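Alanine racemase, biosynthetic (Pseudomonas aeruginosa PAO1, PDB 6A2F) is a pyridoxal-phosphate-bearing enzyme of the alanine racemase family, joining an N-terminal TIM-barrel domain to a C-terminal domain rich in beta strands. Local coordinates at residues A[131-134]-A[135-139]; A[160-163]-A[164-167]. All blocks are in the same frame, centred on the assembly; numbering follows the deposited sequence.

How the contacts relate
Both contacts are local features of the N-terminal barrel domain, and they come in series: contact 1 starts helix 135-145, after the loop that follows strand 118-123, and contact 2 forms a turn in the loop between strand 151-157 and helix 169-179. Their centres lie about 22 Å apart and their nearest atoms about 10 Å apart, without touching. Both reach the second subunit near its D-lysine pocket residues. At the start of 131-134, L131, next to pocket residue R130, packs on M304 of that subunit; in contact 2, C162 packs on its G255, next to Y254. Contact 2 lies nearer a ligand without touching it: the D164 side chain is about 9 Å from a bound D-lysine.

Contact 1: A[131-134]-A[135-139]; sequences LGFD and PAALR
D134 caps the helix that begins at P135. Its OD1 accepts a hydrogen bond from the backbone N of A137 at 2.8 Å, nearly straight (167° at the hydrogen), with the donor arriving almost in line with the carboxylate C-O bond. The first torsion makes this possible: CG stands between the backbone N and the carbonyl carbon (chi1 59°), folding the short side chain back over the first turn. An aspartate suits the position because its acceptor answers an N-H that has no earlier helical carbonyl to bind, and its negative charge would be favoured by the positive end of the helix dipole. From the same residue, the backbone O receives L138 N at 3.1 Å, which is the first i to i+4 bond of the helix. P135 fits directly after the cap, its ring already holding phi near helical values and its nitrogen having no hydrogen to donate.

Beyond these bonds, F133 packs against the turn. Its CD1 meets the CB of A137 at 3.7 Å, approaching obliquely, and the small methyl lets the ring settle close to the helix. F133 CB and L138 CB are 4.0 Å apart. The ring also stacks with W141, one helical turn beyond A137, while L138 reaches L122 on strand 118-123. Apolar contact between the residue before the N-cap and the fourth helical residue is a hydrophobic staple, here combined with an aspartate N-cap at the start of a barrel-domain helix.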
loop_
_atom_site.group_PDB
_atom_site.type_symbol
_atom_site.label_atom_id
_atom_site.label_comp_id
_atom_site.label_asym_id
_atom_site.label_seq_id
_atom_site.Cartn_x
_atom_site.Cartn_y
_atom_site.Cartn_z
ATOM N N LEU A 131 22.463 -8.354 -0.436
ATOM C CA LEU A 131 23.084 -8.335 0.887
ATOM C C LEU A 131 23.992 -9.541 1.089
ATOM O O LEU A 131 23.777 -10.589 0.483
ATOM C CB LEU A 131 22.011 -8.308 1.976
ATOM C CG LEU A 131 21.050 -7.117 2.039
ATOM C CD1 LEU A 131 20.041 -7.372 3.136
ATOM C CD2 LEU A 131 21.770 -5.796 2.282
ATOM N N GLY A 132 25.005 -9.391 1.939
ATOM C CA GLY A 132 25.876 -10.514 2.307
ATOM C C GLY A 132 27.300 -10.455 1.772
ATOM O O GLY A 132 27.579 -9.745 0.806
ATOM N N PHE A 133 28.196 -11.204 2.418
ATOM C CA PHE A 133 29.597 -11.329 2.006
ATOM C C PHE A 133 29.766 -12.385 0.909
ATOM O O PHE A 133 28.939 -13.291 0.780
ATOM C CB PHE A 133 30.465 -11.766 3.193
ATOM C CG PHE A 133 30.510 -10.786 4.334
ATOM C CD1 PHE A 133 31.258 -9.614 4.240
ATOM C CD2 PHE A 133 29.836 -11.056 5.523
ATOM C CE1 PHE A 133 31.314 -8.722 5.298
ATOM C CE2 PHE A 133 29.888 -10.167 6.588
ATOM C CZ PHE A 133 30.628 -8.998 6.473
ATOM N N ASP A 134 30.848 -12.274 0.135
ATOM C CA ASP A 134 31.323 -13.396 -0.686
ATOM C C ASP A 134 31.969 -14.452 0.235
ATOM O O ASP A 134 32.270 -14.151 1.395
ATOM C CB ASP A 134 32.280 -12.932 -1.809
ATOM C CG ASP A 134 33.531 -12.213 -1.285
ATOM O OD1 ASP A 134 34.236 -12.742 -0.390
ATOM O OD2 ASP A 134 33.826 -11.111 -1.796
ATOM N N PRO A 135 32.167 -15.692 -0.260
ATOM C CA PRO A 135 32.746 -16.712 0.624
ATOM C C PRO A 135 34.065 -16.313 1.305
ATOM O O PRO A 135 34.236 -16.583 2.493
ATOM C CB PRO A 135 32.940 -17.911 -0.308
ATOM C CG PRO A 135 31.860 -17.754 -1.321
ATOM C CD PRO A 135 31.728 -16.271 -1.545
ATOM N N ALA A 136 34.969 -15.657 0.575
ATOM C CA ALA A 136 36.273 -15.263 1.141
ATOM C C ALA A 136 36.139 -14.278 2.311
ATOM O O ALA A 136 36.769 -14.457 3.354
ATOM C CB ALA A 136 37.192 -14.704 0.061
ATOM N N ALA A 137 35.308 -13.253 2.134
ATOM C CA ALA A 137 35.085 -12.243 3.163
ATOM C C ALA A 137 34.423 -12.838 4.407
ATOM O O ALA A 137 34.765 -12.466 5.534
ATOM C CB ALA A 137 34.264 -11.084 2.610
ATOM N N LEU A 138 33.495 -13.772 4.205
ATOM C CA LEU A 138 32.815 -14.415 5.325
ATOM C C LEU A 138 33.781 -15.247 6.162
ATOM O O LEU A 138 33.711 -15.228 7.395
ATOM C CB LEU A 138 31.621 -15.257 4.862
ATOM C CG LEU A 138 30.570 -15.513 5.954
ATOM C CD1 LEU A 138 29.169 -15.461 5.376
ATOM C CD2 LEU A 138 30.804 -16.820 6.704
ATOM N N ARG A 139 34.686 -15.961 5.499
ATOM C CA ARG A 139 35.719 -16.730 6.202
ATOM C C ARG A 139 36.586 -15.782 7.031
ATOM O O ARG A 139 36.864 -16.054 8.199
ATOM C CB ARG A 139 36.568 -17.555 5.225
ATOM C CG ARG A 139 35.743 -18.393 4.257
ATOM C CD ARG A 139 36.574 -19.343 3.412
ATOM N NE ARG A 139 36.643 -20.656 4.041
ATOM C CZ ARG A 139 35.902 -21.701 3.693
ATOM N NH1 ARG A 139 35.030 -21.618 2.698
ATOM N NH2 ARG A 139 36.043 -22.841 4.343
#

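Contact 2: A[160-163]-A[164-167]; sequences FACA and DERN
The carboxylate of D164 brings one oxygen over the face of the C162 carbonyl group: OD1 stands 3.3 Å from C162 C, above the carbonyl plane and a little off the perpendicular. The carboxylate plane is turned about 64° against that of the peptide, so an oxygen leads and the two groups are not stacked. CG lies between the backbone N and the carbonyl carbon of D164 (chi1 68°), which bends the acid back over the turn. On the same face of this peptide, E165 N donates to C162 O at 3.0 Å, from above the carbonyl plane by 48°. This bond closes a type I beta turn from C162 to E165, with A163 and D164 at its corners.

The other carboxylate, of E165, runs beside C162 and sets OE2 3.9 Å from C162 CB. Small side chains suit these buried positions: A163 fits its methyl against A195 of helix 194-199, and C162 is buried beside G255 of the second subunit. The chain then turns outward to R166, whose guanidinium pairs with D222.

D164 OD1 and E165 OE2 are 3.6 Å apart, two acceptors side by side. Their proximity may make it costlier to keep both acids charged and could raise the proton affinity of one of them. The electron-poor C162 C may attract OD1 weakly, while C162 O, 3.4 Å from D164 OD1, is a second acceptor that opposes it.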
loop_
_atom_site.group_PDB
_atom_site.type_symbol
_atom_site.label_atom_id
_atom_site.label_comp_id
_atom_site.label_asym_id
_atom_site.label_seq_id
_atom_site.Cartn_x
_atom_site.Cartn_y
_atom_site.Cartn_z
ATOM N N PHE A 160 17.616 -17.757 -0.552
ATOM C CA PHE A 160 17.420 -18.173 -1.949
ATOM C C PHE A 160 16.778 -17.082 -2.793
ATOM O O PHE A 160 15.995 -16.285 -2.281
ATOM C CB PHE A 160 16.515 -19.404 -2.026
ATOM C CG PHE A 160 17.176 -20.692 -1.621
ATOM C CD1 PHE A 160 18.260 -21.197 -2.334
ATOM C CD2 PHE A 160 16.683 -21.427 -0.545
ATOM C CE1 PHE A 160 18.851 -22.398 -1.972
ATOM C CE2 PHE A 160 17.270 -22.630 -0.179
ATOM C CZ PHE A 160 18.354 -23.116 -0.892
ATOM N N ALA A 161 17.087 -17.069 -4.088
ATOM C CA ALA A 161 16.474 -16.115 -5.025
ATOM C C ALA A 161 15.313 -16.707 -5.837
ATOM O O ALA A 161 14.455 -15.972 -6.330
ATOM C CB ALA A 161 17.529 -15.531 -5.959
ATOM N N CYS A 162 15.301 -18.030 -5.985
ATOM C CA CYS A 162 14.368 -18.688 -6.901
ATOM C C CYS A 162 13.804 -19.998 -6.355
ATOM O O CYS A 162 13.343 -20.847 -7.126
ATOM C CB CYS A 162 15.036 -18.963 -8.254
ATOM S SG CYS A 162 15.882 -17.568 -9.023
ATOM N N ALA A 163 13.827 -20.161 -5.035
ATOM C CA ALA A 163 13.266 -21.355 -4.407
ATOM C C ALA A 163 11.770 -21.534 -4.709
ATOM O O ALA A 163 11.214 -22.610 -4.483
ATOM C CB ALA A 163 13.520 -21.339 -2.906
ATOM N N ASP A 164 11.131 -20.481 -5.226
ATOM C CA ASP A 164 9.713 -20.527 -5.606
ATOM C C ASP A 164 9.470 -21.408 -6.837
ATOM O O ASP A 164 8.369 -21.927 -7.031
ATOM C CB ASP A 164 9.169 -19.110 -5.847
ATOM C CG ASP A 164 9.770 -18.448 -7.080
ATOM O OD1 ASP A 164 11.012 -18.348 -7.173
ATOM O OD2 ASP A 164 8.995 -18.018 -7.957
ATOM N N GLU A 165 10.506 -21.561 -7.663
ATOM C CA GLU A 165 10.445 -22.383 -8.873
ATOM C C GLU A 165 10.861 -23.824 -8.590
ATOM O O GLU A 165 11.511 -24.102 -7.580
ATOM C CB GLU A 165 11.299 -21.762 -9.982
ATOM C CG GLU A 165 10.580 -20.648 -10.730
ATOM C CD GLU A 165 11.527 -19.642 -11.352
ATOM O OE1 GLU A 165 11.824 -19.782 -12.556
ATOM O OE2 GLU A 165 11.974 -18.713 -10.639
ATOM N N ARG A 166 10.483 -24.738 -9.484
ATOM C CA ARG A 166 10.636 -26.170 -9.225
ATOM C C ARG A 166 12.089 -26.622 -9.067
ATOM O O ARG A 166 12.453 -27.160 -8.017
ATOM C CB ARG A 166 9.894 -27.014 -10.269
ATOM C CG ARG A 166 9.681 -28.467 -9.858
ATOM C CD ARG A 166 8.733 -28.609 -8.668
ATOM N NE ARG A 166 7.335 -28.396 -9.044
ATOM C CZ ARG A 166 6.508 -29.352 -9.464
ATOM N NH1 ARG A 166 5.257 -29.049 -9.784
ATOM N NH2 ARG A 166 6.923 -30.613 -9.568
ATOM N N ASN A 167 12.915 -26.397 -10.088
ATOM C CA ASN A 167 14.342 -26.735 -10.003
ATOM C C ASN A 167 15.201 -25.743 -10.764
ATOM O O ASN A 167 15.800 -26.078 -11.787
ATOM C CB ASN A 167 14.616 -28.165 -10.497
ATOM C CG ASN A 167 14.469 -29.207 -9.401
ATOM O OD1 ASN A 167 14.021 -30.325 -9.654
ATOM N ND2 ASN A 167 14.845 -28.848 -8.178
#